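Local coordinates for VC0179-like protein (Escherichia coli, PDB 4XJ6) that probably joins ATP and GTP into cyclic GMP-AMP as a bacterial homologue of cyclic GMP-AMP synthase, binding the nucleotides with magnesium, at residues S27-L30 and K31-Q35; G111-Y115 and D116-R120; K258-E261 and D262-N265; A284-D287 and A288-V292. All coordinates share one frame; numbering follows the deposited sequence.

In the fold
The four contacts follow the chain in order and frame the nucleotide site of a cGAS-like nucleotidyltransferase. Contact 1 is on helix 24-57, and its Leu30 touches Phe113 and Leu118 of contact 2, the loop between strands 106-110 and 128-138 of the mixed sheet; their centres lie about 13 Å apart. Contact 3, on helix 257-271, meets the same loop where Tyr115 and Thr117 reach Phe264, again about 13 Å between centres. Contact 4 ends the next helix, 274-289, in the C-terminal domain, about 12 Å from contact 3 at the nearest atoms. Contacts 2, 3 and 4 each contribute residues to a pocket for 3'-deoxy-guanosine-5'-triphosphate, so the loop and both helices converge on the nucleotide.

Contact 1: S27-L30 and K31-Q35; sequences SDKL and KALRQ
Four successive i to i+4 bonds, from the amides of Lys31, Ala32, Leu33 and Arg34 to the carbonyls of Ser27, Asp28, Lys29 and Leu30, carry one regular alpha-helical turn into the next. The turns belong to the long helix 24-57 of this cGAS-like nucleotidyltransferase, and Leu30 and Leu33 lie on its sheet-facing side. Three residues apart, these two form the apolar contact: CD2 of Leu30 comes to 4.2 Å from CD1 of Leu33, a loose touch between methyl groups whose side chains run at a slant to each other. In both leucines CG is anti to the carbonyl carbon (chi1 -66° in Leu30, -69° in Leu33), which lays the branches back toward the start of the helix. CG of Leu33 consequently sits 3.3 Å from O of Lys29, the carbonyl that already receives the Leu33 amide. Leu30 also packs on Met128 and Ile130 of strand 128-138 and on Phe113, while both leucines meet Thr188, so the pair lies between the helix and the sheet that carries the metal-binding aspartates. On the more exposed side, Lys31 runs out extended beyond CG, and its NZ stays 4.8 Å from OD1 of Asp28, too far for a salt bridge. Arg34 bends at chi3 and gives its NH1 to Thr109; at its root, CB lies 3.4 Å from O of Leu30.

Contact 2: G111-Y115 and D116-R120; sequences GSFQY and DTLNR. With GH3 (3'-deoxy-guanosine-5'-triphosphate), chain D.
Ser112 and Thr117 close the turn that follows strand 106-110, and the amide of Thr117 meets O of Ser112 at 2.8 Å, in the carbonyl plane and on a lone pair. The turn is the Gly-Ser loop of the nucleotidyltransferase fold, the element that holds the triphosphate of an incoming nucleotide. From the Ser112 backbone, N donates to O2B of the 3'-deoxy-guanosine-5'-triphosphate (2.8 Å). CB comes next, wedged between OG1 of Thr117 and O3G of the nucleotide. The tip, OG, lies between the backbone N and the carbonyl carbon (chi1 67°), a rotation that points the hydroxyl at the gamma phosphate, where it donates to O3G at 2.7 Å. Leu118 covers this hydroxyl: its CD1 is 3.6 Å from OG of Ser112, while its other methyl, CD2, reaches the edge of the Phe113 ring at CD1.

Tyr115 binds the beta phosphate through a different oxygen. Its OH donates to O1B of the nucleotide, and O of Gly111 lies 3.2 Å above the centre of one ring face. That carbonyl also accepts from the amides of both Gln114 and Tyr115, closing the turn next to the phosphates. Phe264 of helix 257-271 meets the Tyr115 ring edge-to-face. At the ring's edge, OG1 of Thr117 lies in plane, 3.3 Å from CE1 of Tyr115.

Contact 3: K258-E261 and D262-N265; sequences KIVE and DWFN. With GH3 (3'-deoxy-guanosine-5'-triphosphate), chain D.
A bend at chi2 (82°) turns the Lys258 chain along the helix, while CG of Asp262 is anti to its carbonyl carbon (chi1 -71°), and the two groups meet one turn apart as an i to i+4 salt bridge. They sit on alpha helix 257-271, beside the nucleotide site of this cGAS-like enzyme. The bridge is long, with NZ of Lys258 3.4 Å from OD1 of Asp262, and much of the touching is done by the lysine's methylenes: CE lies 3.2 Å from OD1 of Asp262, so the carboxylate rests against the aliphatic chain as well as the ammonium end. Glu261 and Asn265 form a second pair along the helix, side by side and pointing the same way, with carboxylate and amide planes 74° apart. They share a water that donates to OE2 of Glu261 and accepts from ND2 of Asn265, each at 3.0 Å, and thus spans the turn where the two groups do not bond directly.

Toward helix 297-310 the contacts are apolar. Trp263 presents its six-membered edge to the preceding turn, CE3 lying 4.3 Å from CG1 of Val260, and it also packs on Thr302 and Val305 of that helix. O of Val260 lies in the plane of the Trp263 ring, at its edge. Val260 borders the sugar of 3'-deoxy-guanosine-5'-triphosphate, its CB 3.5 Å from O2' of the nucleotide.

Contact 4: A284-D287 and A288-V292; sequences AWRD and AQWEV
Two tryptophans and a glutamine supply the aromatic contacts. Trp290 turns its edge toward the face of Trp285 in an offset edge-to-face pair, the six-membered rings 5.6 Å apart between centroids and their planes at 83°; CZ3 of Trp290 comes to 3.7 Å from CH2 of Trp285. Gln289 adds a CH-pi contact, its CG 3.7 Å from the centroid of the Trp285 five-membered ring and over the face. The chain bend at chi2 (-52°) keeps its amide beside the indole, the planes 28° apart, while NE2 bonds to the carbonyls of Glu391 and Ala392.

Backbone bonds finish the C-terminal end of alpha helix 274-289: the amides of Ala288, Gln289 and Trp290 reach the carbonyls of Ala284, Trp285 and Arg286, and Trp290 is the first residue to leave helical geometry. Its ring holds O of Arg286 in plane at the edge, 3.4 Å from CE3 of Trp290.

The charged contacts centre on Arg286, whose CG also approaches CE3 of Trp290 (3.9 Å). NH1 of Arg286 makes a salt bridge with OD1 of Asp287, modelled very short and of doubtful exact length, while NE bonds to O of Pro295. NH2 of Arg286 forms a salt bridge with O1G of the bound 3'-deoxy-guanosine-5'-triphosphate.

Contact 1: S27-L30 and K31-Q35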
# COMPACT_ATOMS: atom_id res chain seq x y z
N SER A 27 5.54 15.64 -0.22
CA SER A 27 6.30 14.41 -0.40
C SER A 27 7.45 14.34 0.60
O SER A 27 7.68 13.30 1.21
CB SER A 27 6.83 14.31 -1.83
OG SER A 27 5.76 14.15 -2.75
N ASP A 28 8.17 15.45 0.75
CA ASP A 28 9.27 15.53 1.70
C ASP A 28 8.80 15.28 3.12
O ASP A 28 9.54 14.74 3.94
CB ASP A 28 9.96 16.90 1.63
CG ASP A 28 10.69 17.12 0.33
OD1 ASP A 28 10.76 16.17 -0.48
OD2 ASP A 28 11.21 18.23 0.12
N LYS A 29 7.56 15.68 3.41
CA LYS A 29 6.98 15.43 4.72
C LYS A 29 6.77 13.94 4.94
O LYS A 29 7.08 13.42 6.02
CB LYS A 29 5.66 16.18 4.87
CG LYS A 29 4.92 15.86 6.16
CD LYS A 29 4.21 17.08 6.73
CE LYS A 29 2.95 17.43 5.95
NZ LYS A 29 3.20 18.32 4.79
N LEU A 30 6.27 13.25 3.92
CA LEU A 30 6.05 11.81 4.00
C LEU A 30 7.37 11.06 4.13
O LEU A 30 7.45 10.06 4.84
CB LEU A 30 5.29 11.31 2.77
CG LEU A 30 3.85 11.79 2.61
CD1 LEU A 30 3.13 10.90 1.63
CD2 LEU A 30 3.14 11.81 3.95
N LYS A 31 8.39 11.55 3.44
CA LYS A 31 9.73 10.96 3.53
C LYS A 31 10.28 11.10 4.95
O LYS A 31 10.88 10.17 5.48
CB LYS A 31 10.68 11.62 2.54
CG LYS A 31 10.42 11.27 1.08
CD LYS A 31 11.56 11.74 0.20
CE LYS A 31 11.29 11.45 -1.27
NZ LYS A 31 12.39 11.93 -2.15
N ALA A 32 10.07 12.28 5.54
CA ALA A 32 10.52 12.55 6.89
C ALA A 32 9.80 11.65 7.89
O ALA A 32 10.40 11.15 8.83
CB ALA A 32 10.30 14.02 7.23
N LEU A 33 8.50 11.46 7.66
CA LEU A 33 7.70 10.56 8.50
C LEU A 33 8.18 9.12 8.35
O LEU A 33 8.28 8.38 9.33
CB LEU A 33 6.22 10.66 8.13
CG LEU A 33 5.51 11.97 8.48
CD1 LEU A 33 4.06 11.93 8.03
CD2 LEU A 33 5.60 12.23 9.98
N ARG A 34 8.48 8.73 7.12
CA ARG A 34 8.99 7.39 6.83
C ARG A 34 10.34 7.16 7.49
O ARG A 34 10.62 6.08 8.00
CB ARG A 34 9.11 7.18 5.32
CG ARG A 34 9.64 5.82 4.91
CD ARG A 34 9.83 5.73 3.40
NE ARG A 34 10.86 6.65 2.93
CZ ARG A 34 11.15 6.85 1.65
NH1 ARG A 34 10.49 6.20 0.70
NH2 ARG A 34 12.11 7.71 1.31
N GLN A 35 11.17 8.20 7.49
CA GLN A 35 12.51 8.12 8.07
C GLN A 35 12.45 7.87 9.57
O GLN A 35 13.28 7.14 10.11
CB GLN A 35 13.30 9.39 7.77
CG GLN A 35 14.79 9.25 7.99
CD GLN A 35 15.53 10.55 7.75
OE1 GLN A 35 15.08 11.62 8.15
NE2 GLN A 35 16.67 10.46 7.07

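Contact 2: G111-Y115 and D116-R120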
# COMPACT_ATOMS: atom_id res chain seq x y z
N GLY A 111 4.41 0.14 -3.60
CA GLY A 111 3.11 0.77 -3.78
C GLY A 111 3.14 2.15 -4.41
O GLY A 111 4.12 2.53 -5.06
N SER A 112 2.07 2.90 -4.19
CA SER A 112 1.80 4.15 -4.91
C SER A 112 2.82 5.26 -4.64
O SER A 112 2.97 6.17 -5.45
CB SER A 112 0.40 4.65 -4.58
OG SER A 112 0.31 5.05 -3.22
N PHE A 113 3.50 5.19 -3.50
CA PHE A 113 4.51 6.19 -3.19
C PHE A 113 5.80 5.89 -3.93
O PHE A 113 6.69 6.73 -4.01
CB PHE A 113 4.77 6.26 -1.68
CG PHE A 113 5.55 7.48 -1.26
CD1 PHE A 113 4.94 8.71 -1.17
CD2 PHE A 113 6.90 7.38 -0.94
CE1 PHE A 113 5.65 9.84 -0.78
CE2 PHE A 113 7.62 8.50 -0.55
CZ PHE A 113 6.99 9.73 -0.47
N GLN A 114 5.88 4.68 -4.49
CA GLN A 114 7.07 4.26 -5.21
C GLN A 114 6.92 4.46 -6.72
O GLN A 114 7.85 4.92 -7.38
CB GLN A 114 7.39 2.79 -4.90
CG GLN A 114 8.64 2.26 -5.59
CD GLN A 114 9.90 3.03 -5.21
OE1 GLN A 114 9.99 3.60 -4.13
NE2 GLN A 114 10.87 3.03 -6.11
N TYR A 115 5.75 4.13 -7.27
CA TYR A 115 5.52 4.36 -8.69
C TYR A 115 4.58 5.54 -8.94
O TYR A 115 3.89 5.58 -9.96
CB TYR A 115 4.97 3.10 -9.39
CG TYR A 115 3.99 2.27 -8.59
CD1 TYR A 115 2.70 2.71 -8.34
CD2 TYR A 115 4.35 1.01 -8.12
CE1 TYR A 115 1.80 1.94 -7.63
CE2 TYR A 115 3.46 0.23 -7.40
CZ TYR A 115 2.19 0.70 -7.16
OH TYR A 115 1.30 -0.08 -6.44
N ASP A 116 4.56 6.48 -8.00
CA ASP A 116 3.93 7.79 -8.20
C ASP A 116 2.45 7.73 -8.61
O ASP A 116 2.08 8.15 -9.70
CB ASP A 116 4.71 8.58 -9.26
CG ASP A 116 4.26 10.03 -9.36
OD1 ASP A 116 3.80 10.58 -8.34
OD2 ASP A 116 4.36 10.61 -10.47
N THR A 117 1.61 7.21 -7.72
CA THR A 117 0.16 7.25 -7.92
C THR A 117 -0.56 7.56 -6.61
O THR A 117 -1.76 7.32 -6.47
CB THR A 117 -0.39 5.92 -8.50
OG1 THR A 117 0.10 4.82 -7.72
CG2 THR A 117 0.04 5.74 -9.95
N LEU A 118 0.19 8.09 -5.65
CA LEU A 118 -0.37 8.43 -4.34
C LEU A 118 -1.24 9.67 -4.42
O LEU A 118 -0.77 10.74 -4.80
CB LEU A 118 0.75 8.63 -3.32
CG LEU A 118 0.27 9.03 -1.92
CD1 LEU A 118 -0.64 7.95 -1.36
CD2 LEU A 118 1.45 9.25 -1.01
N ASN A 119 -2.51 9.52 -4.06
CA ASN A 119 -3.44 10.65 -4.07
C ASN A 119 -3.61 11.26 -2.69
O ASN A 119 -3.42 10.60 -1.67
CB ASN A 119 -4.81 10.21 -4.59
CG ASN A 119 -4.81 9.91 -6.08
OD1 ASN A 119 -3.91 10.34 -6.81
ND2 ASN A 119 -5.82 9.18 -6.54
N ARG A 120 -3.95 12.55 -2.66
CA ARG A 120 -4.36 13.20 -1.42
C ARG A 120 -5.66 12.56 -0.94
O ARG A 120 -6.49 12.15 -1.75
CB ARG A 120 -4.55 14.70 -1.62
CG ARG A 120 -3.28 15.50 -1.86
CD ARG A 120 -3.57 16.99 -1.78
NE ARG A 120 -2.40 17.82 -2.07
CZ ARG A 120 -2.14 18.36 -3.26
NH1 ARG A 120 -2.96 18.15 -4.28
NH2 ARG A 120 -1.05 19.10 -3.42
PG GH3 D . -2.72 3.36 -2.56
O1G GH3 D . -4.22 3.27 -2.51
O2G GH3 D . -2.11 2.83 -1.29
O3G GH3 D . -2.31 4.80 -2.74
O3B GH3 D . -2.22 2.49 -3.82
PB GH3 D . -1.11 1.32 -3.69
O1B GH3 D . -0.46 1.10 -5.04
O2B GH3 D . -0.03 1.68 -2.70
O3A GH3 D . -1.94 0.00 -3.27
PA GH3 D . -1.78 -0.71 -1.84
O1A GH3 D . -3.08 -1.41 -1.50
O2A GH3 D . -1.39 0.26 -0.76
O5' GH3 D . -0.61 -1.81 -2.02
C5' GH3 D . 0.75 -1.44 -2.00
C4' GH3 D . 1.58 -2.57 -2.58
O4' GH3 D . 1.24 -3.78 -1.95
C3' GH3 D . 1.37 -2.78 -4.07
C2' GH3 D . 1.54 -4.27 -4.23
O2' GH3 D . 2.87 -4.56 -4.61
C1' GH3 D . 1.27 -4.86 -2.86
N9 GH3 D . -0.06 -5.48 -2.87
C8 GH3 D . -1.19 -4.95 -2.30
N7 GH3 D . -2.23 -5.80 -2.50
C5 GH3 D . -1.76 -6.87 -3.19
C6 GH3 D . -2.38 -8.03 -3.64
O6 GH3 D . -3.58 -8.21 -3.44
N1 GH3 D . -1.65 -8.98 -4.32
C2 GH3 D . -0.30 -8.78 -4.55
N2 GH3 D . 0.40 -9.70 -5.20
N3 GH3 D . 0.31 -7.63 -4.09
C4 GH3 D . -0.40 -6.69 -3.42

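Contact 3: K258-E261 and D262-N265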
# COMPACT_ATOMS: atom_id res chain seq x y z
N LYS A 258 8.28 -5.90 -5.94
CA LYS A 258 9.01 -5.44 -7.12
C LYS A 258 8.33 -5.90 -8.41
O LYS A 258 8.38 -5.21 -9.43
CB LYS A 258 10.45 -5.95 -7.06
CG LYS A 258 11.26 -5.80 -8.34
CD LYS A 258 11.84 -4.40 -8.49
CE LYS A 258 12.91 -4.36 -9.57
NZ LYS A 258 13.42 -2.99 -9.85
N ILE A 259 7.67 -7.05 -8.36
CA ILE A 259 6.98 -7.61 -9.51
C ILE A 259 5.82 -6.72 -9.96
O ILE A 259 5.66 -6.45 -11.15
CB ILE A 259 6.45 -9.03 -9.22
CG1 ILE A 259 7.62 -9.99 -9.01
CG2 ILE A 259 5.55 -9.52 -10.34
CD1 ILE A 259 7.20 -11.41 -8.68
N VAL A 260 5.01 -6.26 -9.01
CA VAL A 260 3.92 -5.33 -9.31
C VAL A 260 4.47 -3.98 -9.76
O VAL A 260 3.95 -3.36 -10.68
CB VAL A 260 2.98 -5.14 -8.10
CG1 VAL A 260 2.09 -3.92 -8.28
CG2 VAL A 260 2.16 -6.40 -7.86
N GLU A 261 5.54 -3.54 -9.11
CA GLU A 261 6.20 -2.29 -9.47
C GLU A 261 6.72 -2.34 -10.90
O GLU A 261 6.47 -1.43 -11.69
CB GLU A 261 7.34 -1.99 -8.50
CG GLU A 261 8.17 -0.78 -8.88
CD GLU A 261 9.24 -0.45 -7.86
OE1 GLU A 261 9.29 -1.10 -6.80
OE2 GLU A 261 10.04 0.48 -8.13
N ASP A 262 7.44 -3.41 -11.23
CA ASP A 262 7.98 -3.60 -12.57
C ASP A 262 6.86 -3.71 -13.60
O ASP A 262 6.97 -3.15 -14.69
CB ASP A 262 8.85 -4.86 -12.64
CG ASP A 262 10.16 -4.70 -11.90
OD1 ASP A 262 10.54 -3.54 -11.60
OD2 ASP A 262 10.82 -5.72 -11.63
N TRP A 263 5.80 -4.42 -13.25
CA TRP A 263 4.68 -4.61 -14.16
C TRP A 263 3.97 -3.30 -14.48
O TRP A 263 3.60 -3.04 -15.62
CB TRP A 263 3.68 -5.60 -13.58
CG TRP A 263 2.30 -5.46 -14.15
CD1 TRP A 263 1.84 -6.00 -15.31
CD2 TRP A 263 1.21 -4.74 -13.57
NE1 TRP A 263 0.52 -5.66 -15.49
CE2 TRP A 263 0.11 -4.88 -14.44
CE3 TRP A 263 1.05 -3.98 -12.41
CZ2 TRP A 263 -1.13 -4.30 -14.19
CZ3 TRP A 263 -0.18 -3.40 -12.16
CH2 TRP A 263 -1.26 -3.57 -13.04
N PHE A 264 3.77 -2.47 -13.45
CA PHE A 264 3.06 -1.21 -13.63
C PHE A 264 3.90 -0.19 -14.39
O PHE A 264 3.38 0.52 -15.25
CB PHE A 264 2.63 -0.62 -12.28
CG PHE A 264 1.82 0.63 -12.40
CD1 PHE A 264 0.63 0.63 -13.10
CD2 PHE A 264 2.26 1.82 -11.83
CE1 PHE A 264 -0.12 1.78 -13.22
CE2 PHE A 264 1.51 2.97 -11.95
CZ PHE A 264 0.32 2.95 -12.65
N ASN A 265 5.19 -0.12 -14.07
CA ASN A 265 6.09 0.78 -14.77
C ASN A 265 6.21 0.42 -16.24
O ASN A 265 6.24 1.30 -17.10
CB ASN A 265 7.47 0.78 -14.10
CG ASN A 265 7.49 1.58 -12.81
OD1 ASN A 265 6.83 2.62 -12.70
ND2 ASN A 265 8.25 1.11 -11.83
PG GH3 D . -2.72 3.36 -2.56
O1G GH3 D . -4.22 3.27 -2.51
O2G GH3 D . -2.11 2.83 -1.29
O3G GH3 D . -2.31 4.80 -2.74
O3B GH3 D . -2.22 2.49 -3.82
PB GH3 D . -1.11 1.32 -3.69
O1B GH3 D . -0.46 1.10 -5.04
O2B GH3 D . -0.03 1.68 -2.70
O3A GH3 D . -1.94 0.00 -3.27
PA GH3 D . -1.78 -0.71 -1.84
O1A GH3 D . -3.08 -1.41 -1.50
O2A GH3 D . -1.39 0.26 -0.76
O5' GH3 D . -0.61 -1.81 -2.02
C5' GH3 D . 0.75 -1.44 -2.00
C4' GH3 D . 1.58 -2.57 -2.58
O4' GH3 D . 1.24 -3.78 -1.95
C3' GH3 D . 1.37 -2.78 -4.07
C2' GH3 D . 1.54 -4.27 -4.23
O2' GH3 D . 2.87 -4.56 -4.61
C1' GH3 D . 1.27 -4.86 -2.86
N9 GH3 D . -0.06 -5.48 -2.87
C8 GH3 D . -1.19 -4.95 -2.30
N7 GH3 D . -2.23 -5.80 -2.50
C5 GH3 D . -1.76 -6.87 -3.19
C6 GH3 D . -2.38 -8.03 -3.64
O6 GH3 D . -3.58 -8.21 -3.44
N1 GH3 D . -1.65 -8.98 -4.32
C2 GH3 D . -0.30 -8.78 -4.55
N2 GH3 D . 0.40 -9.70 -5.20
N3 GH3 D . 0.31 -7.63 -4.09
C4 GH3 D . -0.40 -6.69 -3.42
O HOH W 1 8.95 2.84 -9.54

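Contact 4: A284-D287 and A288-V292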
# COMPACT_ATOMS: atom_id res chain seq x y z
N ALA A 284 -9.28 8.07 -7.08
CA ALA A 284 -10.00 9.22 -6.54
C ALA A 284 -11.50 8.92 -6.50
O ALA A 284 -12.18 9.24 -5.54
CB ALA A 284 -9.72 10.46 -7.36
N TRP A 285 -11.99 8.30 -7.57
CA TRP A 285 -13.39 7.88 -7.64
C TRP A 285 -13.71 6.90 -6.52
O TRP A 285 -14.76 6.99 -5.89
CB TRP A 285 -13.71 7.26 -9.00
CG TRP A 285 -14.98 6.45 -8.99
CD1 TRP A 285 -16.25 6.92 -9.15
CD2 TRP A 285 -15.10 5.03 -8.82
NE1 TRP A 285 -17.15 5.89 -9.09
CE2 TRP A 285 -16.47 4.72 -8.89
CE3 TRP A 285 -14.18 4.00 -8.62
CZ2 TRP A 285 -16.94 3.41 -8.76
CZ3 TRP A 285 -14.65 2.71 -8.49
CH2 TRP A 285 -16.02 2.42 -8.56
N ARG A 286 -12.80 5.96 -6.29
CA ARG A 286 -12.96 4.97 -5.22
C ARG A 286 -13.01 5.65 -3.86
O ARG A 286 -13.84 5.31 -3.01
CB ARG A 286 -11.84 3.93 -5.27
CG ARG A 286 -11.87 2.93 -4.11
CD ARG A 286 -10.81 3.23 -3.05
NE ARG A 286 -9.55 2.54 -3.33
CZ ARG A 286 -8.37 3.13 -3.41
NH1 ARG A 286 -8.27 4.44 -3.24
NH2 ARG A 286 -7.29 2.42 -3.67
N ASP A 287 -12.10 6.60 -3.65
CA ASP A 287 -12.02 7.31 -2.38
C ASP A 287 -13.25 8.17 -2.14
O ASP A 287 -13.64 8.42 -1.00
CB ASP A 287 -10.76 8.18 -2.32
CG ASP A 287 -9.49 7.36 -2.29
OD1 ASP A 287 -9.58 6.14 -2.05
OD2 ASP A 287 -8.39 7.93 -2.50
N ALA A 288 -13.88 8.62 -3.22
CA ALA A 288 -15.08 9.44 -3.14
C ALA A 288 -16.31 8.59 -2.81
O ALA A 288 -17.16 9.00 -2.03
CB ALA A 288 -15.29 10.20 -4.44
N GLN A 289 -16.39 7.41 -3.42
CA GLN A 289 -17.53 6.53 -3.21
C GLN A 289 -17.42 5.76 -1.89
O GLN A 289 -18.42 5.48 -1.23
CB GLN A 289 -17.68 5.55 -4.37
CG GLN A 289 -17.74 6.21 -5.74
CD GLN A 289 -18.79 7.30 -5.83
OE1 GLN A 289 -19.91 7.14 -5.33
NE2 GLN A 289 -18.43 8.42 -6.44
N TRP A 290 -16.19 5.42 -1.52
CA TRP A 290 -15.93 4.72 -0.26
C TRP A 290 -15.08 5.56 0.68
O TRP A 290 -13.95 5.92 0.35
CB TRP A 290 -15.20 3.39 -0.52
CG TRP A 290 -16.05 2.28 -1.10
CD1 TRP A 290 -16.76 1.34 -0.42
CD2 TRP A 290 -16.23 1.99 -2.50
NE1 TRP A 290 -17.38 0.49 -1.29
CE2 TRP A 290 -17.08 0.87 -2.57
CE3 TRP A 290 -15.77 2.57 -3.68
CZ2 TRP A 290 -17.47 0.31 -3.79
CZ3 TRP A 290 -16.16 2.02 -4.89
CH2 TRP A 290 -17.01 0.90 -4.93
N GLU A 291 -15.61 5.88 1.86
CA GLU A 291 -14.78 6.45 2.91
C GLU A 291 -13.77 5.39 3.33
O GLU A 291 -12.58 5.66 3.48
CB GLU A 291 -15.60 6.91 4.12
CG GLU A 291 -14.73 7.44 5.26
CD GLU A 291 -15.53 7.81 6.49
OE1 GLU A 291 -15.98 6.89 7.21
OE2 GLU A 291 -15.71 9.02 6.75
N VAL A 292 -14.28 4.17 3.51
CA VAL A 292 -13.44 3.02 3.82
C VAL A 292 -13.87 1.85 2.94
O VAL A 292 -15.05 1.71 2.61
CB VAL A 292 -13.52 2.65 5.32
CG1 VAL A 292 -14.95 2.29 5.71
CG2 VAL A 292 -12.55 1.52 5.66